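Putative aldehyde dehydrogenase AldY (Bacillus subtilis, PDB 4DNG) probably oxidises aldehydes to carboxylic acids with NAD(+), and may help protect cells against stress from ethanol and related compounds. Local coordinates at residues Ile190-Ala193 with Phe194-Ala197; Val71-Lys74 with Ala75-Tyr78; Asp298-Asp301 with Glu302-Lys306. All blocks are in the same frame, centred on the assembly; numbering follows the deposited sequence.

Interaction 1 (Ile190-Ala193 with Phe194-Ala197)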
loop_
_atom_site.group_PDB
_atom_site.type_symbol
_atom_site.label_atom_id
_atom_site.label_comp_id
_atom_site.label_asym_id
_atom_site.label_seq_id
_atom_site.Cartn_x
_atom_site.Cartn_y
_atom_site.Cartn_z
ATOM N N ILE A 190 -20.938 -13.430 -13.508
ATOM C CA ILE A 190 -20.742 -13.097 -12.106
ATOM C C ILE A 190 -21.873 -12.171 -11.649
ATOM O O ILE A 190 -22.500 -12.420 -10.612
ATOM C CB ILE A 190 -19.359 -12.467 -11.858
ATOM C CG1 ILE A 190 -18.313 -13.562 -11.772
ATOM C CG2 ILE A 190 -19.350 -11.684 -10.553
ATOM C CD1 ILE A 190 -16.895 -13.086 -12.015
ATOM N N ALA A 191 -22.149 -11.128 -12.432
ATOM C CA ALA A 191 -23.303 -10.250 -12.144
ATOM C C ALA A 191 -24.612 -11.035 -12.060
ATOM O O ALA A 191 -25.416 -10.839 -11.136
ATOM C CB ALA A 191 -23.415 -9.133 -13.161
ATOM N N LYS A 192 -24.818 -11.952 -12.992
ATOM C CA LYS A 192 -26.034 -12.770 -12.942
ATOM C C LYS A 192 -26.131 -13.580 -11.629
ATOM O O LYS A 192 -27.201 -13.714 -11.033
ATOM C CB LYS A 192 -26.123 -13.680 -14.173
ATOM C CG LYS A 192 -27.407 -14.487 -14.260
ATOM C CD LYS A 192 -28.547 -13.770 -14.966
ATOM C CE LYS A 192 -29.879 -14.501 -14.743
ATOM N NZ LYS A 192 -29.910 -15.956 -15.106
ATOM N N ALA A 193 -24.994 -14.108 -11.189
ATOM C CA ALA A 193 -24.930 -14.895 -9.970
ATOM C C ALA A 193 -25.324 -14.081 -8.749
ATOM O O ALA A 193 -26.066 -14.568 -7.897
ATOM C CB ALA A 193 -23.529 -15.458 -9.798
ATOM N N PHE A 194 -24.835 -12.842 -8.659
ATOM C CA PHE A 194 -25.091 -12.046 -7.481
ATOM C C PHE A 194 -26.494 -11.477 -7.499
ATOM O O PHE A 194 -27.126 -11.296 -6.438
ATOM C CB PHE A 194 -24.021 -10.967 -7.303
ATOM C CG PHE A 194 -22.775 -11.478 -6.642
ATOM C CD1 PHE A 194 -22.735 -11.671 -5.261
ATOM C CD2 PHE A 194 -21.659 -11.822 -7.401
ATOM C CE1 PHE A 194 -21.589 -12.164 -4.648
ATOM C CE2 PHE A 194 -20.511 -12.304 -6.795
ATOM C CZ PHE A 194 -20.474 -12.479 -5.424
ATOM N N GLU A 195 -26.991 -11.226 -8.707
ATOM C CA GLU A 195 -28.362 -10.807 -8.866
ATOM C C GLU A 195 -29.261 -11.949 -8.394
ATOM O O GLU A 195 -30.190 -11.747 -7.597
ATOM C CB GLU A 195 -28.666 -10.430 -10.321
ATOM C CG GLU A 195 -30.145 -10.592 -10.678
ATOM C CD GLU A 195 -30.487 -10.073 -12.047
ATOM O OE1 GLU A 195 -29.879 -10.556 -13.020
ATOM O OE2 GLU A 195 -31.376 -9.197 -12.146
ATOM N N HIS A 196 -28.975 -13.156 -8.871
ATOM C CA HIS A 196 -29.734 -14.325 -8.446
ATOM C C HIS A 196 -29.782 -14.380 -6.939
ATOM O O HIS A 196 -30.764 -14.816 -6.355
ATOM C CB HIS A 196 -29.089 -15.575 -9.023
ATOM C CG HIS A 196 -29.747 -16.854 -8.596
ATOM N ND1 HIS A 196 -30.855 -17.336 -9.198
ATOM C CD2 HIS A 196 -29.417 -17.758 -7.589
ATOM C CE1 HIS A 196 -31.209 -18.487 -8.612
ATOM N NE2 HIS A 196 -30.327 -18.746 -7.627
ATOM N N ALA A 197 -28.723 -13.896 -6.299
ATOM C CA ALA A 197 -28.543 -14.036 -4.863
ATOM C C ALA A 197 -29.166 -12.898 -4.047
ATOM O O ALA A 197 -28.974 -12.822 -2.829
ATOM C CB ALA A 197 -27.055 -14.181 -4.537
#
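Ile190 and Phe194 sit one turn apart near the end of helix 183-196, the crossover helix of the beta-alpha-beta unit between strands 173-177 and 204-206. Their side chains run alongside each other, and Ile190 CG2 comes to the ring edge of Phe194, in its plane, 3.9 Å from CD2. The Phe194 torsion (chi1 -82°) sets CG anti to its own carbonyl carbon and swings the ring back along the helix toward Ile190. Phe194 N also bonds Ile190 O at 3.1 Å. This is the packed side: Leu204 and Ile164 meet both residues, and Ala75 of helix 65-81 adds to the cover on Phe194. Trimming Phe194 to an alanine would probably open a gap beside Ile190 CG2 and leave Ala75 without the ring it packs against.

The other side is looser. Lys192 CD approaches Glu195 OE1 only to 4.0 Å, and the charged ends stay 5.8 Å apart from NZ to OE1; NZ instead hydrogen-bonds Tyr78 OH and OE1 accepts from Trp15 NE1. Backbone bonding remains firm at His196 N to Lys192 O, 2.9 Å, but weakens where the helix ends: Ala197 N reaches Ala193 O at 3.2 Å with an N-H...O angle of only 123°.

Interaction 2 (Val71-Lys74 with Ala75-Tyr78)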
loop_
_atom_site.group_PDB
_atom_site.type_symbol
_atom_site.label_atom_id
_atom_site.label_comp_id
_atom_site.label_asym_id
_atom_site.label_seq_id
_atom_site.Cartn_x
_atom_site.Cartn_y
_atom_site.Cartn_z
ATOM N N VAL A 71 -25.987 -14.158 0.610
ATOM C CA VAL A 71 -25.691 -13.651 -0.726
ATOM C C VAL A 71 -24.584 -14.480 -1.398
ATOM O O VAL A 71 -24.705 -14.865 -2.561
ATOM C CB VAL A 71 -25.390 -12.140 -0.659
ATOM C CG1 VAL A 71 -24.581 -11.644 -1.849
ATOM C CG2 VAL A 71 -26.697 -11.372 -0.532
ATOM N N LEU A 72 -23.546 -14.813 -0.645
ATOM C CA LEU A 72 -22.423 -15.561 -1.205
ATOM C C LEU A 72 -22.803 -16.983 -1.478
ATOM O O LEU A 72 -22.393 -17.537 -2.507
ATOM C CB LEU A 72 -21.206 -15.529 -0.288
ATOM C CG LEU A 72 -20.698 -14.122 0.042
ATOM C CD1 LEU A 72 -19.708 -14.177 1.209
ATOM C CD2 LEU A 72 -20.106 -13.419 -1.177
ATOM N N GLN A 73 -23.583 -17.563 -0.556
ATOM C CA GLN A 73 -24.056 -18.932 -0.687
ATOM C C GLN A 73 -24.871 -19.076 -1.962
ATOM O O GLN A 73 -24.550 -19.917 -2.801
ATOM C CB GLN A 73 -24.875 -19.359 0.534
ATOM C CG GLN A 73 -24.063 -19.992 1.653
ATOM C CD GLN A 73 -23.921 -21.496 1.504
ATOM O OE1 GLN A 73 -23.096 -21.992 0.730
ATOM N NE2 GLN A 73 -24.724 -22.237 2.264
ATOM N N LYS A 74 -25.897 -18.239 -2.128
ATOM C CA LYS A 74 -26.742 -18.325 -3.322
ATOM C C LYS A 74 -25.913 -18.074 -4.578
ATOM O O LYS A 74 -26.102 -18.755 -5.581
ATOM C CB LYS A 74 -27.934 -17.384 -3.223
ATOM C CG LYS A 74 -28.840 -17.683 -2.028
ATOM C CD LYS A 74 -30.248 -17.160 -2.231
ATOM C CE LYS A 74 -31.127 -17.470 -1.027
ATOM N NZ LYS A 74 -30.966 -16.482 0.080
ATOM N N ALA A 75 -24.962 -17.134 -4.491
ATOM C CA ALA A 75 -23.994 -16.883 -5.563
ATOM C C ALA A 75 -23.153 -18.136 -5.908
ATOM O O ALA A 75 -23.209 -18.614 -7.040
ATOM C CB ALA A 75 -23.104 -15.689 -5.228
ATOM N N ARG A 76 -22.413 -18.687 -4.942
ATOM C CA ARG A 76 -21.694 -19.936 -5.184
ATOM C C ARG A 76 -22.639 -21.040 -5.650
ATOM O O ARG A 76 -22.256 -21.891 -6.453
ATOM C CB ARG A 76 -20.876 -20.380 -3.958
ATOM C CG ARG A 76 -21.599 -21.254 -2.943
ATOM C CD ARG A 76 -21.470 -22.733 -3.261
ATOM N NE ARG A 76 -20.190 -23.293 -2.830
ATOM C CZ ARG A 76 -19.808 -24.548 -3.067
ATOM N NH1 ARG A 76 -18.635 -24.982 -2.622
ATOM N NH2 ARG A 76 -20.600 -25.370 -3.747
ATOM N N GLY A 77 -23.869 -21.013 -5.140
ATOM C CA GLY A 77 -24.886 -21.996 -5.506
ATOM C C GLY A 77 -25.279 -21.888 -6.964
ATOM O O GLY A 77 -25.359 -22.899 -7.662
ATOM N N TYR A 78 -25.515 -20.658 -7.425
ATOM C CA TYR A 78 -25.797 -20.407 -8.837
ATOM C C TYR A 78 -24.691 -20.975 -9.747
ATOM O O TYR A 78 -24.979 -21.579 -10.791
ATOM C CB TYR A 78 -25.994 -18.902 -9.110
ATOM C CG TYR A 78 -26.346 -18.580 -10.547
ATOM C CD1 TYR A 78 -25.348 -18.383 -11.517
ATOM C CD2 TYR A 78 -27.676 -18.498 -10.945
ATOM C CE1 TYR A 78 -25.682 -18.112 -12.844
ATOM C CE2 TYR A 78 -28.023 -18.212 -12.256
ATOM C CZ TYR A 78 -27.035 -18.019 -13.200
ATOM O OH TYR A 78 -27.424 -17.742 -14.488
#
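Gln73 and Arg76 project the same way from helix 65-81, their side chains side by side, with Gln73 OE1 4.0 Å from Arg76 CG. Amide and guanidinium planes differ by 71°, and the polar end of Arg76 is engaged elsewhere: NH1 forms a salt bridge with Asp113 OD2 on helix 98-118, and NE is hydrogen-bonded outside these segments as well. The Arg76 chain bends at chi2 and chi3, and chi1 (89°) places CG between its own N and carbonyl carbon, bringing CG to 3.2 Å from Gln73 O.

All four backbone acceptors of Val71-Lys74 are answered in the alpha-helical i to i+4 pattern. Ala75 N meets Val71 O at 3.0 Å, and Arg76 N meets Leu72 O at 2.7 Å in a nearly straight bond, 175° at the hydrogen. Gly77 N serves Gln73 O, while Tyr78 N takes Lys74 O, both at 2.7 Å. The Ala75 methyl, CB, lies 3.2 Å from Val71 O and also packs on Phe194.

The chemistry thus divides in two: backbone bonds hold this helix together from within, whereas the polar links of its side chains to other helices run outward, Arg76 to helix 98-118 and Tyr78 to helix 183-196.

Interaction 3 (Asp298-Asp301 with Glu302-Lys306); sequences DVYD and EFVEK
Tyr300 and Val304 are joined by backbone and side chain alike, one turn apart near the start of helix 297-313. This helix follows strand 290-296 in the alpha/beta domain that, in aldehyde dehydrogenases, carries the catalytic cysteine. The shortest polar link lies within 302-306, where Lys306 NZ forms a hydrogen-bonded salt bridge of 2.7 Å with Glu302 OE2. It meets the anti side of that oxygen and stands 33° out of the carboxylate plane. The Glu302 chain, extended beyond CG, carries its carboxylate out to where Lys306 NZ, one turn on, can meet it; the pair would partly neutralise both charges on an exposed flank.

Among the backbone bonds, Val304 N gives its hydrogen to Tyr300 O at 2.9 Å. The bonds on either side of it in sequence repeat the i to i+4 spacing: Phe303 N to Val299 O at 3.0 Å, then Glu305 N to Asp301 O, longer at 3.2 Å but straight, with 171° at the hydrogen. Glu302 also lies near Val299, its carboxylate oxygen OE1 being 4.2 Å from Val299 CG1, and both residues touch Val268 of helix 268-281.

The opposite character appears on the buried side. Phe303 packs on Ile293, Val295 and Ile389 of the sheet and on Val272 of helix 268-281, while Tyr300 rests on Ile389 and Val369 and receives a cation-pi contact from Lys391. Val304 shares Val369 with Tyr300. In Val304 the CG2 methyl is anti to the residue's own carbonyl carbon and faces back along the helix, forming a CH-pi contact over one face of the Tyr300 ring: CG2 is 4.2 Å from the ring centroid, 15° off the normal and displaced toward the rim, with CZ the nearest ring atom at 4.0 Å.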
loop_
_atom_site.group_PDB
_atom_site.type_symbol
_atom_site.label_atom_id
_atom_site.label_comp_id
_atom_site.label_asym_id
_atom_site.label_seq_id
_atom_site.Cartn_x
_atom_site.Cartn_y
_atom_site.Cartn_z
ATOM N N ASP A 298 23.144 -32.429 -13.764
ATOM C CA ASP A 298 23.201 -33.908 -13.746
ATOM C C ASP A 298 21.860 -34.572 -14.098
ATOM O O ASP A 298 21.790 -35.793 -14.218
ATOM C CB ASP A 298 23.702 -34.467 -12.392
ATOM C CG ASP A 298 25.020 -33.848 -11.926
ATOM O OD1 ASP A 298 25.909 -33.580 -12.767
ATOM O OD2 ASP A 298 25.166 -33.639 -10.697
ATOM N N VAL A 299 20.805 -33.775 -14.247
ATOM C CA VAL A 299 19.458 -34.310 -14.461
ATOM C C VAL A 299 18.778 -33.600 -15.642
ATOM O O VAL A 299 17.668 -33.952 -16.063
ATOM C CB VAL A 299 18.604 -34.246 -13.169
ATOM C CG1 VAL A 299 17.332 -35.047 -13.338
ATOM C CG2 VAL A 299 19.377 -34.802 -11.978
ATOM N N TYR A 300 19.504 -32.626 -16.187
ATOM C CA TYR A 300 19.118 -31.846 -17.359
ATOM C C TYR A 300 18.672 -32.684 -18.550
ATOM O O TYR A 300 17.528 -32.572 -19.002
ATOM C CB TYR A 300 20.292 -30.947 -17.764
ATOM C CG TYR A 300 20.007 -30.021 -18.925
ATOM C CD1 TYR A 300 19.281 -28.841 -18.742
ATOM C CD2 TYR A 300 20.485 -30.317 -20.203
ATOM C CE1 TYR A 300 19.032 -27.989 -19.803
ATOM C CE2 TYR A 300 20.234 -29.478 -21.275
ATOM C CZ TYR A 300 19.515 -28.318 -21.070
ATOM O OH TYR A 300 19.279 -27.486 -22.133
ATOM N N ASP A 301 19.578 -33.521 -19.056
ATOM C CA ASP A 301 19.330 -34.282 -20.280
ATOM C C ASP A 301 18.151 -35.245 -20.131
ATOM O O ASP A 301 17.362 -35.408 -21.067
ATOM C CB ASP A 301 20.602 -34.987 -20.758
ATOM C CG ASP A 301 21.764 -34.020 -20.953
ATOM O OD1 ASP A 301 22.045 -33.633 -22.105
ATOM O OD2 ASP A 301 22.382 -33.622 -19.948
ATOM N N GLU A 302 18.020 -35.841 -18.946
ATOM C CA GLU A 302 16.863 -36.675 -18.608
ATOM C C GLU A 302 15.549 -35.886 -18.621
ATOM O O GLU A 302 14.540 -36.369 -19.153
ATOM C CB GLU A 302 17.070 -37.360 -17.251
ATOM C CG GLU A 302 15.846 -38.077 -16.687
ATOM C CD GLU A 302 16.135 -38.868 -15.411
ATOM O OE1 GLU A 302 17.307 -38.936 -14.968
ATOM O OE2 GLU A 302 15.182 -39.442 -14.844
ATOM N N PHE A 303 15.563 -34.686 -18.033
ATOM C CA PHE A 303 14.375 -33.832 -17.999
ATOM C C PHE A 303 13.949 -33.405 -19.402
ATOM O O PHE A 303 12.748 -33.415 -19.700
ATOM C CB PHE A 303 14.584 -32.585 -17.117
ATOM C CG PHE A 303 13.350 -31.712 -16.977
ATOM C CD1 PHE A 303 13.004 -30.789 -17.975
ATOM C CD2 PHE A 303 12.533 -31.809 -15.846
ATOM C CE1 PHE A 303 11.873 -29.991 -17.849
ATOM C CE2 PHE A 303 11.407 -31.010 -15.707
ATOM C CZ PHE A 303 11.072 -30.105 -16.709
ATOM N N VAL A 304 14.917 -33.017 -20.243
ATOM C CA VAL A 304 14.598 -32.523 -21.586
ATOM C C VAL A 304 13.893 -33.598 -22.384
ATOM O O VAL A 304 12.774 -33.385 -22.837
ATOM C CB VAL A 304 15.828 -32.015 -22.366
ATOM C CG1 VAL A 304 15.477 -31.816 -23.833
ATOM C CG2 VAL A 304 16.331 -30.706 -21.774
ATOM N N GLU A 305 14.540 -34.752 -22.526
ATOM C CA GLU A 305 13.980 -35.880 -23.270
ATOM C C GLU A 305 12.540 -36.178 -22.862
ATOM O O GLU A 305 11.649 -36.242 -23.713
ATOM C CB GLU A 305 14.847 -37.129 -23.099
ATOM C CG GLU A 305 16.056 -37.177 -24.025
ATOM C CD GLU A 305 15.753 -37.761 -25.402
ATOM O OE1 GLU A 305 14.669 -37.485 -25.965
ATOM O OE2 GLU A 305 16.617 -38.493 -25.936
ATOM N N LYS A 306 12.324 -36.334 -21.558
ATOM C CA LYS A 306 11.001 -36.627 -21.010
ATOM C C LYS A 306 9.992 -35.506 -21.249
ATOM O O LYS A 306 8.856 -35.772 -21.659
ATOM C CB LYS A 306 11.095 -36.954 -19.517
ATOM C CG LYS A 306 11.266 -38.433 -19.244
ATOM C CD LYS A 306 11.945 -38.694 -17.915
ATOM C CE LYS A 306 12.842 -39.913 -18.047
ATOM N NZ LYS A 306 13.524 -40.213 -16.766
#

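From the N terminus the order is interaction 2 (71-78), interaction 1 (190-197), interaction 3 (298-306). Each joins consecutive segments of a single helix, so none closes a loop, and the three follow in series without nesting or crossing. Interactions 2 and 1 are nonetheless neighbours in space, their centres 8 Å apart: the Tyr78 ring meets the His196 ring, and Ala197 packs on Lys74, tying helix 65-81 to the crossover helix 183-196. Interaction 3 is separate, on the opposite side of the chain's centre from interaction 1, with about 33 Å between nearest atoms of the two; its helix packs on the second sheet, the one containing strands 290-296 and 386-392.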